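Local coordinates for putative uncharacterized protein (Chaetomium thermophilum, PDB 4X2H) that is of unknown function but has an NTF2-like domain, consistent with a role in binding partner proteins, possibly in nuclear transport, at residues A99-A104 and L155-D160. Sequence-based numbering, arbitrary orientation.
Sequences ADYRFA and LVPNWD
The Y101 ring fills a hollow formed by V156, P157 and W159 where strand 145-157 leaves the curved sheet of this NTF2-like fold. Residues 99-104 belong to the loop between strand 83-96 and helix 107-112, and four of the six touching residues are buried. With CG anti to the backbone N (chi1 -175°), the tyrosine reaches across to the strand end. Three bumps meet it at different places. V156 CG1 lies 3.6 Å from Y101 CZ, and its CB makes an off-centre CH-pi contact, 4.3 Å from the ring centroid and 28° off the normal. Further back along the ring, P157 CD comes obliquely to within 3.4 Å of Y101 CD2. At the rim, W159 CZ2 sits close to the tyrosine plane, 3.7 Å from Y101 CD2. The W159 indole is itself backed by P157 CB, which lies over one face, 3.6 Å from its plane and displaced from the centre, so proline touches both rings. Around the pocket, M122 of strand 122-135 and Y36 of helix 34-39 also pack against Y101 and V156, and the Y36 ring also meets that of W159. F103 stacks with a polar side chain of another protein chain, which places the 99-104 loop at the chain interface. The Y101 carbonyl is held by R120 NH1. The chain turns through W159 itself, where N158 OD1 accepts from D160 N in an Asx turn. Further along the loop, A104 CB packs 4.0 Å from W159 CD1, and the indole's polar edge is tied to the loop backbone: W159 NE1 donates to F103 O at 2.9 Å, with an N-H...O angle of 152°.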
# COMPACT_ATOMS: atom_id res chain seq x y z
N ALA B 99 0.88 15.55 3.35
CA ALA B 99 2.16 16.25 3.40
C ALA B 99 2.18 17.29 4.52
O ALA B 99 3.21 17.92 4.77
CB ALA B 99 2.45 16.92 2.06
N ASP B 100 1.04 17.48 5.18
CA ASP B 100 0.91 18.46 6.25
C ASP B 100 0.48 17.75 7.53
O ASP B 100 -0.41 18.21 8.25
CB ASP B 100 -0.11 19.54 5.88
CG ASP B 100 -0.11 20.73 6.84
OD1 ASP B 100 0.92 20.96 7.52
OD2 ASP B 100 -1.14 21.42 6.93
N TYR B 101 1.11 16.62 7.81
CA TYR B 101 0.75 15.82 8.97
C TYR B 101 1.11 16.58 10.24
O TYR B 101 2.24 17.05 10.39
CB TYR B 101 1.45 14.46 8.92
CG TYR B 101 1.04 13.53 10.03
CD1 TYR B 101 -0.06 12.69 9.88
CD2 TYR B 101 1.73 13.50 11.23
CE1 TYR B 101 -0.44 11.84 10.89
CE2 TYR B 101 1.36 12.65 12.25
CZ TYR B 101 0.27 11.82 12.07
OH TYR B 101 -0.11 10.98 13.09
N ARG B 102 0.14 16.72 11.15
CA ARG B 102 0.31 17.57 12.33
C ARG B 102 0.02 16.89 13.66
O ARG B 102 0.25 17.48 14.72
CB ARG B 102 -0.60 18.80 12.25
CG ARG B 102 -0.52 19.58 10.97
CD ARG B 102 -1.12 20.96 11.14
NE ARG B 102 -0.54 21.92 10.20
CZ ARG B 102 -0.40 23.22 10.44
NH1 ARG B 102 -0.79 23.74 11.59
NH2 ARG B 102 0.14 24.00 9.51
N PHE B 103 -0.52 15.67 13.64
CA PHE B 103 -0.95 15.09 14.91
C PHE B 103 0.24 14.82 15.82
O PHE B 103 1.21 14.18 15.43
CB PHE B 103 -1.74 13.80 14.72
CG PHE B 103 -2.22 13.22 16.01
CD1 PHE B 103 -3.30 13.80 16.67
CD2 PHE B 103 -1.57 12.16 16.60
CE1 PHE B 103 -3.73 13.30 17.88
CE2 PHE B 103 -2.00 11.65 17.82
CZ PHE B 103 -3.09 12.23 18.46
N ALA B 104 0.13 15.34 17.04
CA ALA B 104 1.14 15.19 18.09
C ALA B 104 2.44 15.93 17.76
O ALA B 104 3.44 15.78 18.46
CB ALA B 104 1.43 13.71 18.34
N LEU B 155 2.55 5.08 7.28
CA LEU B 155 3.65 5.56 8.11
C LEU B 155 3.44 7.00 8.51
O LEU B 155 2.98 7.81 7.70
CB LEU B 155 4.97 5.42 7.36
CG LEU B 155 5.36 4.01 6.93
CD1 LEU B 155 6.59 4.09 6.05
CD2 LEU B 155 5.61 3.11 8.13
N VAL B 156 3.79 7.33 9.75
CA VAL B 156 3.70 8.70 10.26
C VAL B 156 5.04 9.12 10.87
O VAL B 156 5.87 8.27 11.22
CB VAL B 156 2.57 8.85 11.31
CG1 VAL B 156 1.21 8.64 10.66
CG2 VAL B 156 2.77 7.89 12.47
N PRO B 157 5.29 10.44 10.98
CA PRO B 157 6.56 10.92 11.52
C PRO B 157 6.82 10.49 12.96
O PRO B 157 5.90 10.51 13.77
CB PRO B 157 6.42 12.44 11.44
CG PRO B 157 5.39 12.69 10.42
CD PRO B 157 4.44 11.54 10.50
N ASN B 158 8.05 10.11 13.26
CA ASN B 158 8.48 9.90 14.64
C ASN B 158 9.03 11.21 15.18
O ASN B 158 10.18 11.56 14.93
CB ASN B 158 9.53 8.80 14.75
CG ASN B 158 9.89 8.47 16.20
OD1 ASN B 158 9.54 9.21 17.13
ND2 ASN B 158 10.59 7.37 16.40
N TRP B 159 8.20 11.94 15.93
CA TRP B 159 8.58 13.26 16.42
C TRP B 159 9.74 13.21 17.41
O TRP B 159 10.42 14.21 17.63
CB TRP B 159 7.39 13.96 17.08
CG TRP B 159 6.18 14.09 16.21
CD1 TRP B 159 4.93 13.61 16.47
CD2 TRP B 159 6.11 14.73 14.93
NE1 TRP B 159 4.08 13.93 15.44
CE2 TRP B 159 4.78 14.61 14.48
CE3 TRP B 159 7.03 15.40 14.13
CZ2 TRP B 159 4.35 15.13 13.26
CZ3 TRP B 159 6.61 15.92 12.91
CH2 TRP B 159 5.28 15.78 12.49
N ASP B 160 9.97 12.04 18.00
CA ASP B 160 11.01 11.89 19.02
C ASP B 160 12.38 11.63 18.40
O ASP B 160 13.39 11.73 19.10
CB ASP B 160 10.65 10.75 19.97
CG ASP B 160 9.37 11.02 20.75
OD1 ASP B 160 9.19 12.17 21.20
OD2 ASP B 160 8.55 10.09 20.91